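Putative uncharacterized protein Smu.1393c (Streptococcus mutans, PDB 4L9A) is an alpha/beta hydrolase that probably acts as a carboxylesterase, cleaving ester bonds. Local coordinates at residues 99-104 with 125-130; 110-115 with 133-138; 91-96 with 218-223; 44-49 with 70-75. One frame throughout, in Å; residues are numbered along the deposited sequence.

Interactions 2 and 4 are buried pairings of parallel strands in the same sheet, and they join where strand 43-47 lies beside strand 111-117 and Val45 exchanges backbone hydrogen bonds with Leu113 and Cys115. Interaction 1, also buried, packs helices 93-106 and 120-130 over that sheet, with Phe104, Ile100 and Ile127 resting on Val45, Ile75 and Leu47. Interaction 3 uses the start of the same helix 93-106, but at the surface, where a loop closes over it. The chemistry follows the place: backbone hydrogen bonds with apolar flanks in 2 and 4, almost purely apolar touching in 1, and leucine packing supplemented by water bridges in 3.

Interaction 1 of 4, residues 99-104 with 125-130; sequences AILMIF and LQIMNQ
Ile127 CG2 approaches the Phe104 ring obliquely, at CE2 (3.9 Å) and CZ (4.0 Å). Beyond the two segments, the same ring makes edge-to-face contacts with Tyr112 and Phe109 and lies against Val45 of the sheet. This is helix-on-helix packing in the alpha/beta hydrolase fold, where helices 93-106 and 120-130 both lie against the central sheet on the side that carries Val45 and Leu47. The short axes approach to 10.8 Å and cross at -53°, a wide spacing that is bridged by branched and aromatic side chains while the backbones stay well apart.

Ile127 is the shared centre. Its CG2 is anti to the backbone N and turned to Phe104, while CG1, anti to the carbonyl carbon (chi1 -63°), carries CD1 to Ile100. There CD1 of Ile127 stands 3.7 Å from Ile100 CG2 and 3.9 Å from Ile100 CD1, the two side chains crossing at about a right angle. The two branches of one isoleucine thus serve two residues a helical turn apart. Leu101 lies between them along the chain, its CA being 7.2 Å from the CA of Ile127, yet its CD2 comes only to 4.4 Å from Ile127 CG2. No hydrogen bond links the segments. At the more exposed margin, the extended chain of Gln130 crosses Leu101 at about a right angle and sets its amide oxygen OE1 4.0 Å from Leu101 CD1.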
loop_
_atom_site.group_PDB
_atom_site.type_symbol
_atom_site.label_atom_id
_atom_site.label_comp_id
_atom_site.label_asym_id
_atom_site.label_seq_id
_atom_site.Cartn_x
_atom_site.Cartn_y
_atom_site.Cartn_z
ATOM N N ALA A 99 -13.056 -4.406 -7.508
ATOM C CA ALA A 99 -13.622 -3.311 -6.720
ATOM C C ALA A 99 -12.786 -2.045 -6.908
ATOM O O ALA A 99 -13.324 -0.959 -7.093
ATOM C CB ALA A 99 -13.695 -3.687 -5.254
ATOM N N ILE A 100 -11.463 -2.186 -6.877
ATOM C CA ILE A 100 -10.591 -1.032 -7.081
ATOM C C ILE A 100 -10.783 -0.417 -8.464
ATOM O O ILE A 100 -10.858 0.804 -8.594
ATOM C CB ILE A 100 -9.105 -1.377 -6.835
ATOM C CG1 ILE A 100 -8.907 -1.762 -5.369
ATOM C CG2 ILE A 100 -8.204 -0.203 -7.214
ATOM C CD1 ILE A 100 -7.522 -2.337 -5.038
ATOM N N LEU A 101 -10.875 -1.255 -9.493
ATOM C CA LEU A 101 -11.132 -0.759 -10.850
ATOM C C LEU A 101 -12.465 -0.009 -11.002
ATOM O O LEU A 101 -12.573 0.934 -11.790
ATOM C CB LEU A 101 -11.049 -1.899 -11.866
ATOM C CG LEU A 101 -9.645 -2.488 -12.026
ATOM C CD1 LEU A 101 -9.731 -3.797 -12.804
ATOM C CD2 LEU A 101 -8.716 -1.490 -12.721
HETATM N N MSE A 102 -13.479 -0.441 -10.265
HETATM C CA MSE A 102 -14.747 0.273 -10.231
HETATM C C MSE A 102 -14.532 1.645 -9.620
HETATM O O MSE A 102 -15.108 2.644 -10.064
HETATM C CB MSE A 102 -15.741 -0.471 -9.364
HETATM C CG MSE A 102 -16.563 -1.495 -10.074
HETATM SE SE MSE A 102 -18.148 -1.765 -8.973
HETATM C CE MSE A 102 -18.851 0.063 -9.030
ATOM N N ILE A 103 -13.723 1.679 -8.571
ATOM C CA ILE A 103 -13.378 2.935 -7.927
ATOM C C ILE A 103 -12.618 3.820 -8.912
ATOM O O ILE A 103 -12.877 5.017 -8.994
ATOM C CB ILE A 103 -12.585 2.706 -6.622
ATOM C CG1 ILE A 103 -13.460 1.957 -5.609
ATOM C CG2 ILE A 103 -12.118 4.030 -6.035
ATOM C CD1 ILE A 103 -12.757 1.553 -4.311
ATOM N N PHE A 104 -11.702 3.234 -9.686
ATOM C CA PHE A 104 -10.998 4.015 -10.697
ATOM C C PHE A 104 -12.010 4.667 -11.647
ATOM O O PHE A 104 -11.903 5.850 -11.961
ATOM C CB PHE A 104 -10.017 3.159 -11.511
ATOM C CG PHE A 104 -8.642 3.028 -10.888
ATOM C CD1 PHE A 104 -8.481 3.010 -9.511
ATOM C CD2 PHE A 104 -7.509 2.933 -11.692
ATOM C CE1 PHE A 104 -7.220 2.892 -8.938
ATOM C CE2 PHE A 104 -6.245 2.819 -11.127
ATOM C CZ PHE A 104 -6.102 2.797 -9.745
ATOM N N LEU A 125 -0.115 -5.004 -8.950
ATOM C CA LEU A 125 0.337 -5.677 -10.158
ATOM C C LEU A 125 -0.841 -5.990 -11.089
ATOM O O LEU A 125 -0.747 -5.811 -12.299
ATOM C CB LEU A 125 1.119 -6.938 -9.797
ATOM C CG LEU A 125 2.475 -6.634 -9.151
ATOM C CD1 LEU A 125 3.006 -7.861 -8.415
ATOM C CD2 LEU A 125 3.459 -6.164 -10.233
ATOM N N GLN A 126 -1.955 -6.442 -10.525
ATOM C CA GLN A 126 -3.121 -6.785 -11.346
ATOM C C GLN A 126 -3.772 -5.535 -11.923
ATOM O O GLN A 126 -4.168 -5.517 -13.079
ATOM C CB GLN A 126 -4.143 -7.580 -10.531
ATOM C CG GLN A 126 -3.540 -8.758 -9.793
ATOM C CD GLN A 126 -2.982 -9.804 -10.738
ATOM O OE1 GLN A 126 -3.350 -9.850 -11.909
ATOM N NE2 GLN A 126 -2.093 -10.655 -10.228
ATOM N N ILE A 127 -3.880 -4.493 -11.105
ATOM C CA ILE A 127 -4.438 -3.217 -11.539
ATOM C C ILE A 127 -3.717 -2.662 -12.773
ATOM O O ILE A 127 -4.340 -2.289 -13.767
ATOM C CB ILE A 127 -4.384 -2.185 -10.386
ATOM C CG1 ILE A 127 -5.255 -2.655 -9.218
ATOM C CG2 ILE A 127 -4.812 -0.804 -10.872
ATOM C CD1 ILE A 127 -4.996 -1.923 -7.921
HETATM N N MSE A 128 -2.394 -2.609 -12.718
HETATM C CA MSE A 128 -1.629 -2.052 -13.828
HETATM C C MSE A 128 -1.761 -2.923 -15.075
HETATM O O MSE A 128 -1.714 -2.428 -16.194
HETATM C CB MSE A 128 -0.158 -1.877 -13.437
HETATM C CG MSE A 128 0.045 -0.920 -12.267
HETATM SE SE MSE A 128 1.959 -0.616 -11.851
HETATM C CE MSE A 128 2.344 -2.292 -10.902
ATOM N N ASN A 129 -1.940 -4.222 -14.874
ATOM C CA ASN A 129 -2.101 -5.153 -15.987
ATOM C C ASN A 129 -3.513 -5.124 -16.591
ATOM O O ASN A 129 -3.702 -5.486 -17.753
ATOM C CB ASN A 129 -1.704 -6.566 -15.528
ATOM C CG ASN A 129 -1.837 -7.611 -16.617
ATOM O OD1 ASN A 129 -1.093 -7.607 -17.601
ATOM N ND2 ASN A 129 -2.772 -8.536 -16.431
ATOM N N GLN A 130 -4.505 -4.665 -15.825
ATOM C CA GLN A 130 -5.900 -4.761 -16.278
ATOM C C GLN A 130 -6.611 -3.433 -16.559
ATOM O O GLN A 130 -7.610 -3.412 -17.280
ATOM C CB GLN A 130 -6.744 -5.540 -15.268
ATOM C CG GLN A 130 -6.264 -6.937 -14.952
ATOM C CD GLN A 130 -7.142 -7.604 -13.917
ATOM O OE1 GLN A 130 -8.359 -7.376 -13.878
ATOM N NE2 GLN A 130 -6.535 -8.420 -13.059
#

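Interaction 2 of 4, residues 110-115 with 133-138; sequences QSYLLC and KACLGF
Two neighbouring parallel strands of the central sheet meet here, with Tyr112 lying across Cys135. Their hydrogen bonds start at Ala134 N to Gln110 O, continue with Tyr112 N to Ala134 O (2.9 Å), and include a short, nearly straight bond from Leu136 N to Tyr112 O (2.7 Å, 174° at the hydrogen). Then the register slips: Tyr112 pairs with Cys135 but Leu114 with Phe138, so the second strand holds one extra residue, a beta bulge around Leu136. Leu114 N resumes with Gly137 O at 3.1 Å, whereas the buried Gly137 N has no partner in the model. The strands are the two arms of a beta-alpha-beta unit whose crossover is helix 120-130.

With its CG between the backbone N and the carbonyl carbon (chi1 68°), the Tyr112 ring turns one face to Cys135, whose CA lies 3.9 Å from the ring centroid, 20° off the normal. Cys135 SG stands more obliquely, 4.4 Å from that centroid, while Lys133 O approaches the ring edge, 3.5 Å from CE1. The phenol oxygen is hydrogen-bonded to Ser131 OG. Lys133 extends past Gln110, and its NZ is held by the carbonyls of Phe104, Phe107 and Phe109.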
loop_
_atom_site.group_PDB
_atom_site.type_symbol
_atom_site.label_atom_id
_atom_site.label_comp_id
_atom_site.label_asym_id
_atom_site.label_seq_id
_atom_site.Cartn_x
_atom_site.Cartn_y
_atom_site.Cartn_z
ATOM N N GLN A 110 -7.352 10.364 -15.979
ATOM C CA GLN A 110 -7.142 9.481 -17.121
ATOM C C GLN A 110 -5.833 8.680 -17.018
ATOM O O GLN A 110 -5.702 7.612 -17.616
ATOM C CB GLN A 110 -7.227 10.252 -18.441
ATOM C CG GLN A 110 -8.664 10.543 -18.868
ATOM C CD GLN A 110 -9.546 9.304 -18.792
ATOM O OE1 GLN A 110 -9.106 8.197 -19.104
ATOM N NE2 GLN A 110 -10.789 9.483 -18.353
ATOM N N SER A 111 -4.877 9.198 -16.258
ATOM C CA SER A 111 -3.633 8.464 -15.997
ATOM C C SER A 111 -3.315 8.457 -14.502
ATOM O O SER A 111 -3.822 9.295 -13.741
ATOM C CB SER A 111 -2.478 9.064 -16.789
ATOM O OG SER A 111 -2.279 10.416 -16.421
ATOM N N TYR A 112 -2.487 7.509 -14.071
ATOM C CA TYR A 112 -2.189 7.389 -12.654
ATOM C C TYR A 112 -0.817 6.782 -12.378
ATOM O O TYR A 112 -0.198 6.171 -13.254
ATOM C CB TYR A 112 -3.253 6.529 -11.977
ATOM C CG TYR A 112 -3.209 5.082 -12.405
ATOM C CD1 TYR A 112 -3.735 4.680 -13.631
ATOM C CD2 TYR A 112 -2.634 4.121 -11.593
ATOM C CE1 TYR A 112 -3.695 3.348 -14.030
ATOM C CE2 TYR A 112 -2.583 2.785 -11.976
ATOM C CZ TYR A 112 -3.112 2.405 -13.195
ATOM O OH TYR A 112 -3.063 1.078 -13.571
ATOM N N LEU A 113 -0.356 6.976 -11.150
ATOM C CA LEU A 113 0.753 6.207 -10.598
ATOM C C LEU A 113 0.227 5.515 -9.355
ATOM O O LEU A 113 -0.581 6.078 -8.616
ATOM C CB LEU A 113 1.933 7.105 -10.230
ATOM C CG LEU A 113 2.752 7.678 -11.386
ATOM C CD1 LEU A 113 2.076 8.918 -11.943
ATOM C CD2 LEU A 113 4.161 8.004 -10.910
ATOM N N LEU A 114 0.656 4.278 -9.152
ATOM C CA LEU A 114 0.306 3.529 -7.958
ATOM C C LEU A 114 1.434 3.654 -6.946
ATOM O O LEU A 114 2.604 3.490 -7.297
ATOM C CB LEU A 114 0.110 2.057 -8.306
ATOM C CG LEU A 114 -1.325 1.641 -8.615
ATOM C CD1 LEU A 114 -1.370 0.284 -9.314
ATOM C CD2 LEU A 114 -2.137 1.641 -7.327
ATOM N N CYS A 115 1.082 3.942 -5.696
ATOM C CA CYS A 115 2.052 3.992 -4.610
ATOM C C CYS A 115 1.537 3.069 -3.525
ATOM O O CYS A 115 0.453 3.280 -2.985
ATOM C CB CYS A 115 2.203 5.424 -4.072
ATOM S SG CYS A 115 3.386 5.601 -2.674
ATOM N N LYS A 133 -7.221 2.685 -17.861
ATOM C CA LYS A 133 -6.519 3.942 -17.601
ATOM C C LYS A 133 -5.023 3.698 -17.653
ATOM O O LYS A 133 -4.563 2.589 -17.365
ATOM C CB LYS A 133 -6.934 4.544 -16.256
ATOM C CG LYS A 133 -8.361 5.114 -16.305
ATOM C CD LYS A 133 -8.799 5.786 -15.013
ATOM C CE LYS A 133 -10.255 6.252 -15.145
ATOM N NZ LYS A 133 -10.651 7.274 -14.140
ATOM N N ALA A 134 -4.267 4.728 -18.021
ATOM C CA ALA A 134 -2.840 4.573 -18.259
ATOM C C ALA A 134 -2.018 4.718 -16.990
ATOM O O ALA A 134 -2.055 5.750 -16.320
ATOM C CB ALA A 134 -2.355 5.563 -19.311
ATOM N N CYS A 135 -1.248 3.681 -16.682
ATOM C CA CYS A 135 -0.338 3.729 -15.554
ATOM C C CYS A 135 0.985 4.360 -15.968
ATOM O O CYS A 135 1.627 3.903 -16.915
ATOM C CB CYS A 135 -0.108 2.323 -15.015
ATOM S SG CYS A 135 0.890 2.289 -13.535
ATOM N N LEU A 136 1.397 5.407 -15.264
ATOM C CA LEU A 136 2.661 6.078 -15.576
ATOM C C LEU A 136 3.843 5.615 -14.715
ATOM O O LEU A 136 4.992 5.958 -14.998
ATOM C CB LEU A 136 2.514 7.589 -15.428
ATOM C CG LEU A 136 1.436 8.215 -16.310
ATOM C CD1 LEU A 136 1.268 9.682 -15.974
ATOM C CD2 LEU A 136 1.784 8.030 -17.772
ATOM N N GLY A 137 3.572 4.861 -13.661
ATOM C CA GLY A 137 4.635 4.487 -12.751
ATOM C C GLY A 137 4.155 3.712 -11.548
ATOM O O GLY A 137 3.000 3.830 -11.119
ATOM N N PHE A 138 5.058 2.910 -10.999
ATOM C CA PHE A 138 4.806 2.193 -9.758
ATOM C C PHE A 138 5.808 2.660 -8.713
ATOM O O PHE A 138 6.999 2.739 -8.994
ATOM C CB PHE A 138 4.938 0.686 -9.975
ATOM C CG PHE A 138 4.817 -0.122 -8.707
ATOM C CD1 PHE A 138 3.576 -0.333 -8.120
ATOM C CD2 PHE A 138 5.947 -0.675 -8.112
ATOM C CE1 PHE A 138 3.454 -1.075 -6.950
ATOM C CE2 PHE A 138 5.839 -1.408 -6.951
ATOM C CZ PHE A 138 4.589 -1.612 -6.360
#

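Interaction 3 of 4, residues 91-96 with 218-223; sequences VGLRDW and LALGEE
Leu218 is the bump of this contact, and the hollow that takes it is built by Val91, Gly92, Leu93 and Trp96 at the start of helix 93-106. Its CB presses on the carbonyl oxygen of Val91, 3.2 Å from O, and the Val91 side chain, through CG1, crosses that of Leu218 at about a right angle. Because CG is placed between the backbone N and the carbonyl carbon (chi1 62°), the two methyls part to meet different residues. CD2 drops beside the helix and reaches Trp96 CB at 3.4 Å, with the Gly92 carbonyl oxygen 3.8 Å from the same methyl; it meets the indole obliquely. CD1 takes the other side and sits 3.8 Å from Leu93 N, over the first turn.

A second, shallower bump follows. Leu220 sends CD1 against Leu93, 3.9 Å from its CD2 and 4.0 Å from its CB. Leu93 also touches Phe122 and Gln126 of helix 120-130, which places the loop between helix 188-206 and strand 235-239 beside both helices of the alpha/beta hydrolase fold.

The helix start is fastened within its own segment: Gly92, in the N-cap position, donates its N to Asp95 OD2 at 2.7 Å, through the lone pair anti to the other carboxylate oxygen, and Arg94 NH2 pairs with Asp95 OD1. One water accepts from Ala219 N and bonds to Val91 O; another accepts from Leu93 N and donates to Ala219 O. With no direct hydrogen bond across, the loop is joined to the helix start by leucine packing and these two water bridges between backbone atoms.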
loop_
_atom_site.group_PDB
_atom_site.type_symbol
_atom_site.label_atom_id
_atom_site.label_comp_id
_atom_site.label_asym_id
_atom_site.label_seq_id
_atom_site.Cartn_x
_atom_site.Cartn_y
_atom_site.Cartn_z
ATOM N N VAL A 91 -13.786 -13.749 -0.558
ATOM C CA VAL A 91 -13.254 -12.690 -1.413
ATOM C C VAL A 91 -11.913 -13.148 -1.982
ATOM O O VAL A 91 -11.092 -13.700 -1.258
ATOM C CB VAL A 91 -13.103 -11.367 -0.631
ATOM C CG1 VAL A 91 -12.554 -10.275 -1.523
ATOM C CG2 VAL A 91 -14.474 -10.945 -0.039
ATOM N N GLY A 92 -11.715 -12.967 -3.284
ATOM C CA GLY A 92 -10.437 -13.288 -3.903
ATOM C C GLY A 92 -9.747 -12.021 -4.353
ATOM O O GLY A 92 -10.389 -10.971 -4.436
ATOM N N LEU A 93 -8.447 -12.100 -4.636
ATOM C CA LEU A 93 -7.707 -10.920 -5.084
ATOM C C LEU A 93 -8.405 -10.311 -6.303
ATOM O O LEU A 93 -8.459 -9.094 -6.467
ATOM C CB LEU A 93 -6.255 -11.274 -5.435
ATOM C CG LEU A 93 -5.369 -10.098 -5.866
ATOM C CD1 LEU A 93 -5.356 -8.994 -4.797
ATOM C CD2 LEU A 93 -3.925 -10.564 -6.218
ATOM N N ARG A 94 -8.936 -11.175 -7.153
ATOM C CA ARG A 94 -9.643 -10.725 -8.342
ATOM C C ARG A 94 -10.829 -9.847 -7.954
ATOM O O ARG A 94 -11.138 -8.852 -8.633
ATOM C CB ARG A 94 -10.142 -11.920 -9.157
ATOM C CG ARG A 94 -10.995 -11.528 -10.367
ATOM C CD ARG A 94 -11.864 -12.691 -10.862
ATOM N NE ARG A 94 -13.034 -12.916 -10.014
ATOM C CZ ARG A 94 -14.278 -12.590 -10.354
ATOM N NH1 ARG A 94 -14.523 -12.028 -11.532
ATOM N NH2 ARG A 94 -15.281 -12.834 -9.520
ATOM N N ASP A 95 -11.501 -10.226 -6.869
ATOM C CA ASP A 95 -12.668 -9.474 -6.406
ATOM C C ASP A 95 -12.236 -8.093 -5.922
ATOM O O ASP A 95 -12.840 -7.074 -6.276
ATOM C CB ASP A 95 -13.424 -10.247 -5.310
ATOM C CG ASP A 95 -13.965 -11.588 -5.806
ATOM O OD1 ASP A 95 -14.676 -11.608 -6.835
ATOM O OD2 ASP A 95 -13.672 -12.629 -5.178
ATOM N N TRP A 96 -11.167 -8.063 -5.133
ATOM C CA TRP A 96 -10.667 -6.805 -4.597
ATOM C C TRP A 96 -10.142 -5.924 -5.737
ATOM O O TRP A 96 -10.416 -4.726 -5.773
ATOM C CB TRP A 96 -9.618 -7.080 -3.526
ATOM C CG TRP A 96 -8.906 -5.892 -2.959
ATOM C CD1 TRP A 96 -7.558 -5.769 -2.777
ATOM C CD2 TRP A 96 -9.491 -4.670 -2.472
ATOM N NE1 TRP A 96 -7.269 -4.555 -2.206
ATOM C CE2 TRP A 96 -8.428 -3.862 -2.017
ATOM C CE3 TRP A 96 -10.801 -4.189 -2.384
ATOM C CZ2 TRP A 96 -8.642 -2.589 -1.482
ATOM C CZ3 TRP A 96 -11.008 -2.922 -1.863
ATOM C CH2 TRP A 96 -9.933 -2.140 -1.407
ATOM N N LEU A 218 -8.648 -11.371 2.288
ATOM C CA LEU A 218 -8.753 -12.321 1.192
ATOM C C LEU A 218 -7.505 -13.208 1.146
ATOM O O LEU A 218 -6.419 -12.783 1.512
ATOM C CB LEU A 218 -8.949 -11.581 -0.130
ATOM C CG LEU A 218 -7.833 -10.641 -0.601
ATOM C CD1 LEU A 218 -6.739 -11.413 -1.353
ATOM C CD2 LEU A 218 -8.434 -9.538 -1.473
ATOM N N ALA A 219 -7.664 -14.450 0.717
ATOM C CA ALA A 219 -6.521 -15.349 0.641
ATOM C C ALA A 219 -5.894 -15.299 -0.751
ATOM O O ALA A 219 -6.609 -15.232 -1.761
ATOM C CB ALA A 219 -6.936 -16.770 0.997
ATOM N N LEU A 220 -4.563 -15.322 -0.805
ATOM C CA LEU A 220 -3.854 -15.350 -2.085
ATOM C C LEU A 220 -3.672 -16.778 -2.576
ATOM O O LEU A 220 -3.465 -17.690 -1.777
ATOM C CB LEU A 220 -2.489 -14.670 -1.976
ATOM C CG LEU A 220 -2.446 -13.143 -1.914
ATOM C CD1 LEU A 220 -3.451 -12.558 -2.895
ATOM C CD2 LEU A 220 -2.717 -12.645 -0.518
ATOM N N GLY A 221 -3.756 -16.963 -3.893
ATOM C CA GLY A 221 -3.522 -18.257 -4.512
ATOM C C GLY A 221 -2.442 -18.178 -5.579
ATOM O O GLY A 221 -1.994 -17.084 -5.932
ATOM N N GLU A 222 -2.028 -19.335 -6.095
ATOM C CA GLU A 222 -0.965 -19.399 -7.100
ATOM C C GLU A 222 -1.323 -18.584 -8.332
ATOM O O GLU A 222 -0.452 -17.995 -8.968
ATOM C CB GLU A 222 -0.692 -20.847 -7.511
ATOM C CG GLU A 222 -0.199 -21.737 -6.385
ATOM C CD GLU A 222 1.173 -21.341 -5.891
ATOM O OE1 GLU A 222 1.862 -20.570 -6.596
ATOM O OE2 GLU A 222 1.560 -21.801 -4.795
ATOM N N GLU A 223 -2.608 -18.535 -8.656
ATOM C CA GLU A 223 -3.070 -17.763 -9.801
ATOM C C GLU A 223 -2.815 -16.269 -9.619
ATOM O O GLU A 223 -2.861 -15.502 -10.577
ATOM C CB GLU A 223 -4.555 -18.017 -10.048
ATOM C CG GLU A 223 -4.835 -18.891 -11.258
ATOM C CD GLU A 223 -4.016 -18.490 -12.471
ATOM O OE1 GLU A 223 -3.201 -19.311 -12.938
ATOM O OE2 GLU A 223 -4.187 -17.353 -12.956
HETATM O O HOH W 1 -10.080 -15.485 0.854
HETATM O O HOH W 2 -7.017 -14.520 -4.161
#

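Interaction 4 of 4, residues 44-49 with 70-75; sequences FVFLSG and IGILTI
Phe46 packs obliquely against Ile72 and Thr74 of the adjacent strand, and its side chain can be followed outward. CB is 4.1 Å from Leu73 O and near Thr74 CG2. With CG anti to the carbonyl carbon (chi1 -62°), the ring is carried along the neighbouring strand: CD2 meets Thr74 CG2 at 3.9 Å, and CE2 touches both methyls of Ile72, CG2 and CD1, at 4.0 Å each. Leu73 O stands at the ring edge, near its plane, while CD1 on the other side faces Cys115 of strand 111-117. Phe59 also meets this ring.

Parallel strands 43-47 and 71-75 are neighbours within the alpha/beta hydrolase sheet; the axes of 44-47 and 71-75 come within 4.7 Å at 18°. Phe44 N bonds to Gly71 O (2.8 Å), Leu73 N to Phe44 O (2.9 Å) and Phe46 N to Leu73 O (2.9 Å); the bond from Ile75 N to Phe46 O is weak. On the opposite face Leu47 lies beside Ile75, its CD2 nearest Ile75 CB. Past this weak bond a water takes over, accepting from Ser48 N and donating to Ile75 O. Direct bonding thus gives way to a water bridge beyond the end of strand 44-47.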
loop_
_atom_site.group_PDB
_atom_site.type_symbol
_atom_site.label_atom_id
_atom_site.label_comp_id
_atom_site.label_asym_id
_atom_site.label_seq_id
_atom_site.Cartn_x
_atom_site.Cartn_y
_atom_site.Cartn_z
ATOM N N PHE A 44 -2.189 10.099 -8.136
ATOM C CA PHE A 44 -1.481 9.167 -7.260
ATOM C C PHE A 44 -2.450 8.326 -6.455
ATOM O O PHE A 44 -3.181 8.838 -5.591
ATOM C CB PHE A 44 -0.504 9.900 -6.342
ATOM C CG PHE A 44 0.898 9.975 -6.894
ATOM C CD1 PHE A 44 1.931 9.249 -6.316
ATOM C CD2 PHE A 44 1.174 10.752 -8.007
ATOM C CE1 PHE A 44 3.225 9.317 -6.837
ATOM C CE2 PHE A 44 2.457 10.823 -8.528
ATOM C CZ PHE A 44 3.481 10.106 -7.939
ATOM N N VAL A 45 -2.454 7.032 -6.756
ATOM C CA VAL A 45 -3.326 6.076 -6.104
ATOM C C VAL A 45 -2.545 5.337 -5.014
ATOM O O VAL A 45 -1.490 4.750 -5.284
ATOM C CB VAL A 45 -3.867 5.052 -7.123
ATOM C CG1 VAL A 45 -4.688 3.988 -6.416
ATOM C CG2 VAL A 45 -4.679 5.754 -8.229
ATOM N N PHE A 46 -3.063 5.362 -3.791
ATOM C CA PHE A 46 -2.377 4.737 -2.656
ATOM C C PHE A 46 -3.078 3.495 -2.138
ATOM O O PHE A 46 -4.301 3.487 -1.928
ATOM C CB PHE A 46 -2.236 5.738 -1.501
ATOM C CG PHE A 46 -1.410 6.940 -1.845
ATOM C CD1 PHE A 46 -0.044 6.955 -1.593
ATOM C CD2 PHE A 46 -1.993 8.052 -2.436
ATOM C CE1 PHE A 46 0.719 8.067 -1.914
ATOM C CE2 PHE A 46 -1.235 9.169 -2.762
ATOM C CZ PHE A 46 0.119 9.176 -2.508
ATOM N N LEU A 47 -2.291 2.453 -1.897
ATOM C CA LEU A 47 -2.779 1.245 -1.259
ATOM C C LEU A 47 -1.856 0.896 -0.096
ATOM O O LEU A 47 -0.635 0.926 -0.227
ATOM C CB LEU A 47 -2.827 0.072 -2.240
ATOM C CG LEU A 47 -3.699 0.170 -3.489
ATOM C CD1 LEU A 47 -3.410 -1.013 -4.423
ATOM C CD2 LEU A 47 -5.200 0.254 -3.129
ATOM N N SER A 48 -2.459 0.558 1.035
ATOM C CA SER A 48 -1.718 0.260 2.240
ATOM C C SER A 48 -1.319 -1.204 2.295
ATOM O O SER A 48 -1.729 -2.018 1.453
ATOM C CB SER A 48 -2.570 0.625 3.461
ATOM O OG SER A 48 -2.777 2.021 3.475
ATOM N N GLY A 49 -0.504 -1.535 3.284
ATOM C CA GLY A 49 -0.195 -2.924 3.559
ATOM C C GLY A 49 -1.284 -3.471 4.458
ATOM O O GLY A 49 -2.396 -2.946 4.501
ATOM N N ILE A 70 -1.427 17.571 -8.656
ATOM C CA ILE A 70 -1.452 16.123 -8.816
ATOM C C ILE A 70 -2.667 15.564 -8.106
ATOM O O ILE A 70 -2.983 15.983 -6.993
ATOM C CB ILE A 70 -0.162 15.474 -8.246
ATOM C CG1 ILE A 70 1.056 15.892 -9.077
ATOM C CG2 ILE A 70 -0.290 13.967 -8.204
ATOM C CD1 ILE A 70 1.011 15.404 -10.514
ATOM N N GLY A 71 -3.351 14.625 -8.750
ATOM C CA GLY A 71 -4.517 13.997 -8.155
ATOM C C GLY A 71 -4.131 13.038 -7.042
ATOM O O GLY A 71 -3.002 12.557 -6.991
ATOM N N ILE A 72 -5.069 12.768 -6.141
ATOM C CA ILE A 72 -4.852 11.823 -5.056
ATOM C C ILE A 72 -6.064 10.904 -4.968
ATOM O O ILE A 72 -7.197 11.364 -5.037
ATOM C CB ILE A 72 -4.686 12.543 -3.688
ATOM C CG1 ILE A 72 -3.542 13.558 -3.727
ATOM C CG2 ILE A 72 -4.484 11.536 -2.570
ATOM C CD1 ILE A 72 -2.141 12.926 -3.894
ATOM N N LEU A 73 -5.829 9.606 -4.826
ATOM C CA LEU A 73 -6.895 8.674 -4.481
ATOM C C LEU A 73 -6.358 7.692 -3.471
ATOM O O LEU A 73 -5.453 6.918 -3.777
ATOM C CB LEU A 73 -7.397 7.908 -5.716
ATOM C CG LEU A 73 -8.418 6.799 -5.476
ATOM C CD1 LEU A 73 -9.719 7.332 -4.794
ATOM C CD2 LEU A 73 -8.759 6.128 -6.801
ATOM N N THR A 74 -6.900 7.723 -2.263
ATOM C CA THR A 74 -6.548 6.706 -1.288
ATOM C C THR A 74 -7.719 5.752 -1.129
ATOM O O THR A 74 -8.893 6.160 -1.203
ATOM C CB THR A 74 -6.161 7.314 0.070
ATOM O OG1 THR A 74 -7.324 7.854 0.708
ATOM C CG2 THR A 74 -5.103 8.421 -0.103
ATOM N N ILE A 75 -7.396 4.487 -0.892
ATOM C CA ILE A 75 -8.391 3.432 -0.773
ATOM C C ILE A 75 -8.125 2.570 0.462
ATOM O O ILE A 75 -7.013 2.054 0.640
ATOM C CB ILE A 75 -8.377 2.525 -2.031
ATOM C CG1 ILE A 75 -8.654 3.351 -3.291
ATOM C CG2 ILE A 75 -9.395 1.395 -1.899
ATOM C CD1 ILE A 75 -8.526 2.548 -4.590
HETATM O O HOH W 3 -5.319 -0.010 0.939
#